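Local coordinates for putative lipoprotein YcdA (Bacillus subtilis subsp. subtilis str. 168, PDB 4R4G) that is of unknown function but is a putative membrane-anchored lipoprotein, built from an Ig-like domain and a second, mixed alpha-beta domain, at residues Ser23-Asp31 against Thr226-Ile235; Ala149-Leu157 against Phe166-Ile177. One frame throughout, in Å; residues are numbered along the deposited sequence.

Contact 1: residues Ser23-Asp31 against Thr226-Ile235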
loop_
_atom_site.group_PDB
_atom_site.type_symbol
_atom_site.label_atom_id
_atom_site.label_comp_id
_atom_site.label_asym_id
_atom_site.label_seq_id
_atom_site.Cartn_x
_atom_site.Cartn_y
_atom_site.Cartn_z
ATOM N N SER A 23 3.967 -17.922 5.935
ATOM C CA SER A 23 3.732 -16.878 4.954
ATOM C C SER A 23 4.630 -15.687 5.185
ATOM O O SER A 23 5.161 -15.505 6.280
ATOM C CB SER A 23 2.274 -16.433 5.000
ATOM O OG SER A 23 1.951 -15.846 6.247
ATOM N N TYR A 24 4.807 -14.883 4.137
ATOM C CA TYR A 24 5.535 -13.620 4.182
ATOM C C TYR A 24 4.548 -12.523 4.511
ATOM O O TYR A 24 3.396 -12.528 4.024
ATOM C CB TYR A 24 6.232 -13.317 2.848
ATOM C CG TYR A 24 7.373 -14.239 2.495
ATOM C CD1 TYR A 24 8.575 -14.195 3.203
ATOM C CD2 TYR A 24 7.296 -15.086 1.394
ATOM C CE1 TYR A 24 9.652 -15.008 2.849
ATOM C CE2 TYR A 24 8.368 -15.903 1.030
ATOM C CZ TYR A 24 9.543 -15.865 1.767
ATOM O OH TYR A 24 10.604 -16.658 1.418
ATOM N N THR A 25 4.974 -11.600 5.367
ATOM C CA THR A 25 4.148 -10.462 5.750
ATOM C C THR A 25 5.005 -9.203 5.695
ATOM O O THR A 25 6.245 -9.263 5.632
ATOM C CB THR A 25 3.484 -10.648 7.146
ATOM O OG1 THR A 25 4.481 -10.768 8.173
ATOM C CG2 THR A 25 2.494 -11.818 7.206
ATOM N N LEU A 26 4.331 -8.061 5.671
ATOM C CA LEU A 26 5.017 -6.792 5.711
ATOM C C LEU A 26 5.201 -6.484 7.160
ATOM O O LEU A 26 4.285 -6.793 7.933
ATOM C CB LEU A 26 4.203 -5.678 5.024
ATOM C CG LEU A 26 4.175 -5.617 3.508
ATOM C CD1 LEU A 26 3.189 -4.588 3.084
ATOM C CD2 LEU A 26 5.541 -5.261 2.924
ATOM N N PRO A 27 6.298 -5.819 7.564
ATOM C CA PRO A 27 6.454 -5.479 8.983
ATOM C C PRO A 27 5.358 -4.546 9.539
ATOM O O PRO A 27 4.538 -3.981 8.799
ATOM C CB PRO A 27 7.829 -4.807 9.030
ATOM C CG PRO A 27 8.148 -4.431 7.637
ATOM C CD PRO A 27 7.471 -5.398 6.767
ATOM N N SER A 28 5.323 -4.419 10.879
ATOM C CA SER A 28 4.407 -3.533 11.592
ATOM C C SER A 28 4.761 -2.095 11.220
ATOM O O SER A 28 5.932 -1.854 10.910
ATOM C CB SER A 28 4.549 -3.757 13.098
ATOM O OG SER A 28 3.850 -2.807 13.889
ATOM N N LYS A 29 3.780 -1.137 11.248
ATOM C CA LYS A 29 4.056 0.295 10.983
ATOM C C LYS A 29 5.158 0.782 11.951
ATOM O O LYS A 29 5.969 1.643 11.608
ATOM C CB LYS A 29 2.787 1.203 11.148
ATOM C CG LYS A 29 1.468 0.720 10.517
ATOM C CD LYS A 29 0.248 1.660 10.725
ATOM C CE LYS A 29 -1.009 1.069 10.084
ATOM N NZ LYS A 29 -2.186 1.989 10.121
ATOM N N TYR A 30 5.194 0.160 13.156
ATOM C CA TYR A 30 6.053 0.504 14.274
ATOM C C TYR A 30 7.274 -0.421 14.417
ATOM O O TYR A 30 8.081 -0.191 15.326
ATOM C CB TYR A 30 5.204 0.534 15.559
ATOM C CG TYR A 30 3.912 1.293 15.351
ATOM C CD1 TYR A 30 3.914 2.671 15.168
ATOM C CD2 TYR A 30 2.704 0.620 15.196
ATOM C CE1 TYR A 30 2.741 3.367 14.894
ATOM C CE2 TYR A 30 1.521 1.307 14.925
ATOM C CZ TYR A 30 1.545 2.682 14.774
ATOM O OH TYR A 30 0.386 3.381 14.514
ATOM N N ASP A 31 7.462 -1.401 13.491
ATOM C CA ASP A 31 8.625 -2.306 13.477
ATOM C C ASP A 31 9.896 -1.511 13.172
ATOM O O ASP A 31 9.929 -0.752 12.201
ATOM C CB ASP A 31 8.426 -3.415 12.425
ATOM C CG ASP A 31 9.192 -4.719 12.626
ATOM O OD1 ASP A 31 10.415 -4.656 12.929
ATOM O OD2 ASP A 31 8.579 -5.809 12.420
ATOM N N THR A 226 2.949 -0.603 -0.928
ATOM C CA THR A 226 2.287 -0.942 0.339
ATOM C C THR A 226 3.403 -1.095 1.391
ATOM O O THR A 226 4.318 -1.913 1.200
ATOM C CB THR A 226 1.446 -2.201 0.210
ATOM O OG1 THR A 226 0.553 -2.038 -0.891
ATOM C CG2 THR A 226 0.664 -2.484 1.463
ATOM N N THR A 227 3.353 -0.279 2.454
ATOM C CA THR A 227 4.381 -0.290 3.483
ATOM C C THR A 227 3.948 -1.108 4.726
ATOM O O THR A 227 4.812 -1.672 5.408
ATOM C CB THR A 227 4.802 1.137 3.813
ATOM O OG1 THR A 227 3.664 1.934 4.164
ATOM C CG2 THR A 227 5.542 1.785 2.665
ATOM N N SER A 228 2.633 -1.215 4.997
ATOM C CA SER A 228 2.105 -1.992 6.128
ATOM C C SER A 228 0.676 -2.417 5.901
ATOM O O SER A 228 -0.094 -1.682 5.300
ATOM C CB SER A 228 2.182 -1.198 7.429
ATOM O OG SER A 228 1.647 0.106 7.299
ATOM N N ILE A 229 0.336 -3.618 6.350
ATOM C CA ILE A 229 -1.012 -4.182 6.318
ATOM C C ILE A 229 -1.354 -4.555 7.740
ATOM O O ILE A 229 -0.516 -5.130 8.453
ATOM C CB ILE A 229 -1.209 -5.386 5.355
ATOM C CG1 ILE A 229 -0.732 -5.062 3.935
ATOM C CG2 ILE A 229 -2.680 -5.896 5.378
ATOM C CD1 ILE A 229 -0.184 -6.202 3.231
ATOM N N SER A 230 -2.577 -4.203 8.157
ATOM C CA SER A 230 -3.078 -4.460 9.491
ATOM C C SER A 230 -4.570 -4.699 9.417
ATOM O O SER A 230 -5.395 -3.777 9.386
ATOM C CB SER A 230 -2.719 -3.325 10.452
ATOM O OG SER A 230 -1.320 -3.228 10.688
ATOM N N LYS A 231 -4.888 -5.992 9.359
ATOM C CA LYS A 231 -6.214 -6.584 9.320
ATOM C C LYS A 231 -6.888 -6.186 8.014
ATOM O O LYS A 231 -6.379 -6.582 6.966
ATOM C CB LYS A 231 -7.033 -6.257 10.596
ATOM C CG LYS A 231 -6.426 -6.874 11.865
ATOM C CD LYS A 231 -7.136 -6.430 13.132
ATOM C CE LYS A 231 -6.619 -7.137 14.365
ATOM N NZ LYS A 231 -7.576 -7.016 15.500
ATOM N N ASP A 232 -7.970 -5.396 8.056
ATOM C CA ASP A 232 -8.711 -5.004 6.857
ATOM C C ASP A 232 -8.257 -3.651 6.259
ATOM O O ASP A 232 -8.949 -3.109 5.386
ATOM C CB ASP A 232 -10.222 -4.994 7.152
ATOM C CG ASP A 232 -10.914 -6.310 6.819
ATOM O OD1 ASP A 232 -10.320 -7.385 7.095
ATOM O OD2 ASP A 232 -12.047 -6.268 6.279
ATOM N N GLU A 233 -7.089 -3.129 6.674
ATOM C CA GLU A 233 -6.631 -1.863 6.120
ATOM C C GLU A 233 -5.108 -1.786 5.982
ATOM O O GLU A 233 -4.370 -2.175 6.898
ATOM C CB GLU A 233 -7.201 -0.636 6.879
ATOM C CG GLU A 233 -6.898 -0.466 8.362
ATOM C CD GLU A 233 -7.543 0.755 9.010
ATOM O OE1 GLU A 233 -8.753 1.002 8.780
ATOM O OE2 GLU A 233 -6.832 1.462 9.762
ATOM N N ALA A 234 -4.650 -1.272 4.805
ATOM C CA ALA A 234 -3.233 -1.108 4.453
ATOM C C ALA A 234 -2.816 0.341 4.342
ATOM O O ALA A 234 -3.664 1.222 4.197
ATOM C CB ALA A 234 -2.937 -1.798 3.133
ATOM N N ILE A 235 -1.491 0.576 4.369
ATOM C CA ILE A 235 -0.863 1.883 4.163
ATOM C C ILE A 235 -0.020 1.799 2.900
ATOM O O ILE A 235 0.937 1.020 2.834
ATOM C CB ILE A 235 -0.050 2.433 5.380
ATOM C CG1 ILE A 235 -0.949 2.637 6.615
ATOM C CG2 ILE A 235 0.725 3.732 5.016
ATOM C CD1 ILE A 235 -2.187 3.582 6.429
#
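The carbonyl O of Ile235, whose side chain packs against Lys29, is gripped twice by one threonine: Thr227 N reaches it at 2.8 Å, and Thr227 OG1 donates to it from above the carbonyl plane. Two residues of one strand, Thr227 and Ser228, stand opposite the single Ile235, which makes a classic beta bulge in the hairpin of strands 221-230 and 233-244, closed by a type II' turn from Ser230 to Glu233. Threonine suits the bulge because its hydroxyl doubles the backbone bond. This hairpin of the C-terminal domain receives the chain leaving strand 16-25 of the Ig-like domain, so the contact is an interdomain one, and no hydrogen bond crosses it. Its apolar anchor is Leu26, whose branched end puts one methyl, CD1, between Thr226 and Ile229: Leu26 CD1 lies 3.7 Å from Thr226 CG2 and equally far from Ile229 CD1. The polar branch of Thr226 is engaged elsewhere, OG1 bonding to Ser146 OG, while its methyl serves the contact. A tetraethylene glycol, probably from the crystallisation liquor, also lies by Leu26. Further along, a type I turn runs from Ser28 to Asp31 and launches Lys29 from its second position. The lysine chain is extended beyond CG (chi2 180°), long enough to pass Ser228 and reach Ile235 with its end. Lys29 NZ is 4.7 Å from Glu233 OE2, beyond direct pairing, although the opposite charges may attract weakly. On the way Lys29 CG passes Ser228 OG at 3.3 Å, and Lys29 CE lies 3.8 Å from Ile235 CG1.

Contact 2: residues Ala149-Leu157 against Phe166-Ile177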
loop_
_atom_site.group_PDB
_atom_site.type_symbol
_atom_site.label_atom_id
_atom_site.label_comp_id
_atom_site.label_asym_id
_atom_site.label_seq_id
_atom_site.Cartn_x
_atom_site.Cartn_y
_atom_site.Cartn_z
ATOM N N ALA A 149 -4.171 -1.580 -6.509
ATOM C CA ALA A 149 -5.461 -0.908 -6.406
ATOM C C ALA A 149 -5.311 0.632 -6.335
ATOM O O ALA A 149 -5.996 1.310 -7.098
ATOM C CB ALA A 149 -6.223 -1.419 -5.206
ATOM N N LEU A 150 -4.395 1.188 -5.504
ATOM C CA LEU A 150 -4.207 2.649 -5.443
ATOM C C LEU A 150 -3.788 3.218 -6.814
ATOM O O LEU A 150 -4.286 4.270 -7.226
ATOM C CB LEU A 150 -3.209 3.093 -4.366
ATOM C CG LEU A 150 -2.947 4.604 -4.379
ATOM C CD1 LEU A 150 -4.171 5.392 -3.926
ATOM C CD2 LEU A 150 -1.732 4.978 -3.606
ATOM N N SER A 151 -2.900 2.507 -7.524
ATOM C CA SER A 151 -2.426 2.895 -8.850
ATOM C C SER A 151 -3.591 2.889 -9.860
ATOM O O SER A 151 -3.630 3.784 -10.710
ATOM C CB SER A 151 -1.298 1.970 -9.305
ATOM O OG SER A 151 -0.606 2.478 -10.434
ATOM N N ALA A 152 -4.547 1.917 -9.750
ATOM C CA ALA A 152 -5.745 1.818 -10.612
ATOM C C ALA A 152 -6.655 3.036 -10.420
ATOM O O ALA A 152 -7.187 3.558 -11.396
ATOM C CB ALA A 152 -6.518 0.542 -10.311
ATOM N N TYR A 153 -6.802 3.504 -9.160
ATOM C CA TYR A 153 -7.561 4.692 -8.795
ATOM C C TYR A 153 -6.947 5.902 -9.467
ATOM O O TYR A 153 -7.672 6.685 -10.060
ATOM C CB TYR A 153 -7.580 4.885 -7.269
ATOM C CG TYR A 153 -8.778 4.281 -6.571
ATOM C CD1 TYR A 153 -9.961 4.996 -6.428
ATOM C CD2 TYR A 153 -8.717 3.005 -6.016
ATOM C CE1 TYR A 153 -11.055 4.459 -5.756
ATOM C CE2 TYR A 153 -9.807 2.455 -5.342
ATOM C CZ TYR A 153 -10.977 3.182 -5.222
ATOM O OH TYR A 153 -12.058 2.638 -4.576
ATOM N N VAL A 154 -5.611 6.029 -9.422
ATOM C CA VAL A 154 -4.852 7.128 -10.036
ATOM C C VAL A 154 -5.060 7.091 -11.565
ATOM O O VAL A 154 -5.364 8.125 -12.170
ATOM C CB VAL A 154 -3.350 7.100 -9.617
ATOM C CG1 VAL A 154 -2.509 8.067 -10.449
ATOM C CG2 VAL A 154 -3.204 7.435 -8.145
ATOM N N ASP A 155 -4.981 5.899 -12.157
ATOM C CA ASP A 155 -5.170 5.706 -13.593
ATOM C C ASP A 155 -6.521 6.252 -14.080
ATOM O O ASP A 155 -6.553 7.114 -14.969
ATOM C CB ASP A 155 -5.051 4.212 -13.940
ATOM C CG ASP A 155 -3.654 3.705 -14.242
ATOM O OD1 ASP A 155 -2.674 4.425 -13.940
ATOM O OD2 ASP A 155 -3.540 2.602 -14.799
ATOM N N VAL A 156 -7.629 5.792 -13.461
ATOM C CA VAL A 156 -8.979 6.182 -13.866
ATOM C C VAL A 156 -9.319 7.624 -13.473
ATOM O O VAL A 156 -9.921 8.318 -14.293
ATOM C CB VAL A 156 -10.082 5.199 -13.390
ATOM C CG1 VAL A 156 -9.796 3.784 -13.875
ATOM C CG2 VAL A 156 -10.268 5.222 -11.880
ATOM N N LEU A 157 -8.960 8.069 -12.255
ATOM C CA LEU A 157 -9.307 9.401 -11.771
ATOM C C LEU A 157 -8.406 10.496 -12.223
ATOM O O LEU A 157 -8.907 11.559 -12.570
ATOM C CB LEU A 157 -9.316 9.475 -10.247
ATOM C CG LEU A 157 -10.295 8.640 -9.464
ATOM C CD1 LEU A 157 -10.061 8.856 -8.006
ATOM C CD2 LEU A 157 -11.723 8.968 -9.829
ATOM N N PHE A 166 -9.846 -2.224 -12.962
ATOM C CA PHE A 166 -10.379 -1.336 -11.921
ATOM C C PHE A 166 -11.526 -1.939 -11.101
ATOM O O PHE A 166 -11.409 -2.020 -9.878
ATOM C CB PHE A 166 -10.813 0.036 -12.473
ATOM C CG PHE A 166 -11.212 0.998 -11.374
ATOM C CD1 PHE A 166 -10.253 1.578 -10.551
ATOM C CD2 PHE A 166 -12.550 1.253 -11.105
ATOM C CE1 PHE A 166 -10.624 2.431 -9.512
ATOM C CE2 PHE A 166 -12.917 2.097 -10.059
ATOM C CZ PHE A 166 -11.951 2.703 -9.290
ATOM N N GLU A 167 -12.625 -2.316 -11.747
ATOM C CA GLU A 167 -13.770 -2.876 -11.041
ATOM C C GLU A 167 -13.359 -4.151 -10.284
ATOM O O GLU A 167 -13.599 -4.231 -9.079
ATOM C CB GLU A 167 -14.923 -3.143 -12.009
ATOM C CG GLU A 167 -15.238 -1.947 -12.902
ATOM C CD GLU A 167 -16.642 -1.376 -12.826
ATOM O OE1 GLU A 167 -17.545 -2.043 -12.266
ATOM O OE2 GLU A 167 -16.847 -0.260 -13.357
ATOM N N LYS A 168 -12.651 -5.088 -10.962
ATOM C CA LYS A 168 -12.186 -6.364 -10.389
ATOM C C LYS A 168 -11.322 -6.163 -9.147
ATOM O O LYS A 168 -11.531 -6.824 -8.129
ATOM C CB LYS A 168 -11.380 -7.198 -11.424
ATOM C CG LYS A 168 -12.082 -7.473 -12.765
ATOM C CD LYS A 168 -11.078 -7.763 -13.905
ATOM C CE LYS A 168 -11.720 -7.776 -15.278
ATOM N NZ LYS A 168 -10.705 -7.743 -16.364
ATOM N N ILE A 169 -10.355 -5.251 -9.244
ATOM C CA ILE A 169 -9.359 -4.952 -8.226
ATOM C C ILE A 169 -9.942 -4.148 -7.040
ATOM O O ILE A 169 -9.602 -4.458 -5.906
ATOM C CB ILE A 169 -8.179 -4.216 -8.947
ATOM C CG1 ILE A 169 -7.195 -5.237 -9.550
ATOM C CG2 ILE A 169 -7.452 -3.176 -8.098
ATOM C CD1 ILE A 169 -6.011 -4.595 -10.400
ATOM N N THR A 170 -10.783 -3.135 -7.288
ATOM C CA THR A 170 -11.279 -2.228 -6.239
ATOM C C THR A 170 -12.688 -2.514 -5.689
ATOM O O THR A 170 -12.948 -2.208 -4.528
ATOM C CB THR A 170 -11.301 -0.786 -6.764
ATOM O OG1 THR A 170 -12.247 -0.735 -7.820
ATOM C CG2 THR A 170 -9.958 -0.322 -7.288
ATOM N N GLY A 171 -13.597 -2.986 -6.530
ATOM C CA GLY A 171 -14.982 -3.204 -6.134
ATOM C C GLY A 171 -15.892 -2.015 -6.400
ATOM O O GLY A 171 -17.111 -2.164 -6.364
ATOM N N ALA A 172 -15.311 -0.820 -6.666
ATOM C CA ALA A 172 -16.022 0.431 -6.979
ATOM C C ALA A 172 -16.359 0.461 -8.454
ATOM O O ALA A 172 -15.743 -0.287 -9.207
ATOM C CB ALA A 172 -15.145 1.629 -6.617
ATOM N N ASN A 173 -17.316 1.301 -8.895
ATOM C CA ASN A 173 -17.579 1.378 -10.329
ATOM C C ASN A 173 -16.971 2.672 -10.843
ATOM O O ASN A 173 -17.225 3.742 -10.278
ATOM C CB ASN A 173 -19.051 1.193 -10.685
ATOM C CG ASN A 173 -19.907 2.418 -10.723
ATOM O OD1 ASN A 173 -20.051 3.066 -11.771
ATOM N ND2 ASN A 173 -20.567 2.686 -9.605
ATOM N N LYS A 174 -16.077 2.549 -11.851
ATOM C CA LYS A 174 -15.317 3.676 -12.376
ATOM C C LYS A 174 -16.206 4.828 -12.788
ATOM O O LYS A 174 -15.970 5.938 -12.322
ATOM C CB LYS A 174 -14.320 3.303 -13.505
ATOM C CG LYS A 174 -14.850 2.610 -14.762
ATOM C CD LYS A 174 -13.691 2.051 -15.635
ATOM C CE LYS A 174 -13.123 3.027 -16.657
ATOM N NZ LYS A 174 -12.033 2.418 -17.477
ATOM N N ASN A 175 -17.257 4.572 -13.570
ATOM C CA ASN A 175 -18.135 5.621 -14.098
ATOM C C ASN A 175 -18.649 6.552 -12.997
ATOM O O ASN A 175 -18.497 7.758 -13.131
ATOM C CB ASN A 175 -19.281 5.021 -14.897
ATOM C CG ASN A 175 -18.796 4.006 -15.899
ATOM O OD1 ASN A 175 -18.314 4.362 -16.979
ATOM N ND2 ASN A 175 -18.806 2.724 -15.506
ATOM N N GLU A 176 -19.148 6.007 -11.890
ATOM C CA GLU A 176 -19.666 6.799 -10.775
ATOM C C GLU A 176 -18.574 7.584 -10.034
ATOM O O GLU A 176 -18.765 8.775 -9.797
ATOM C CB GLU A 176 -20.412 5.896 -9.781
ATOM C CG GLU A 176 -21.469 6.604 -8.955
ATOM C CD GLU A 176 -22.405 5.666 -8.225
ATOM O OE1 GLU A 176 -21.980 5.076 -7.202
ATOM O OE2 GLU A 176 -23.560 5.512 -8.687
ATOM N N ILE A 177 -17.450 6.925 -9.662
ATOM C CA ILE A 177 -16.364 7.552 -8.899
ATOM C C ILE A 177 -15.671 8.645 -9.720
ATOM O O ILE A 177 -15.335 9.680 -9.148
ATOM C CB ILE A 177 -15.371 6.511 -8.306
ATOM C CG1 ILE A 177 -14.455 7.146 -7.248
ATOM C CG2 ILE A 177 -14.570 5.740 -9.360
ATOM C CD1 ILE A 177 -14.099 6.224 -6.158
#
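Phe166 begins its approach to helix 149-157 at CB, 4.1 Å from Val156 CG1. Its chi1 of -173° sets CG opposite the backbone N, which carries the ring in with one face against Val156. Phe166 CD1 meets the carbonyl O of Ala152 at 3.7 Å and that residue's small methyl, alanine being slim enough for the ring to come in close. Val156 CG2 sits over that face near CE1, making a CH-pi contact 4.0 Å from the Phe166 ring centroid. The ring edge, CE1 foremost, points at the centre of one face of Tyr153 in an edge-to-face pair with planes at 77°, and CZ ends near Tyr153 CE1. These side chains join two helices, 149-157 and 166-170, whose axes come within 9.6 Å, their directions 144° apart, in the domain assigned to the DUF5105 family. Thr170 OG1 covers the other face of Phe166. Thr170 OG1 donates to Phe166 O at 2.6 Å; by accepting from Ala172 N it also forms an ST turn, where the chain leaves the helix. The Thr170 methyl, CG2, turns to Tyr153 CE2. Asn173 is the N-cap of helix 174-192, its OD1 accepting from Glu176 N, and Ile177 sends CD1 to the Tyr153 ring edge, 3.5 Å from Tyr153 CE1.

In the fold
Contact 1 joins the two domains, whereas contact 2 lies wholly within the C-terminal one; their centres are 22 Å apart and their nearest atoms about 7 Å. Along the chain come 23-31, then both helical segments of contact 2, and lastly 226-235, so the short-range helix pairing sits between the two halves of the long-range one. They are linked through helix 145-157: near its start Ser146 bonds to Thr226 of contact 1, and farther on Leu150 packs on Val236 and Ala238 of strand 233-244, the strand that carries Ile235. The hairpin meeting the Ig-like domain thus belongs to the same sheet that the contact 2 helix covers.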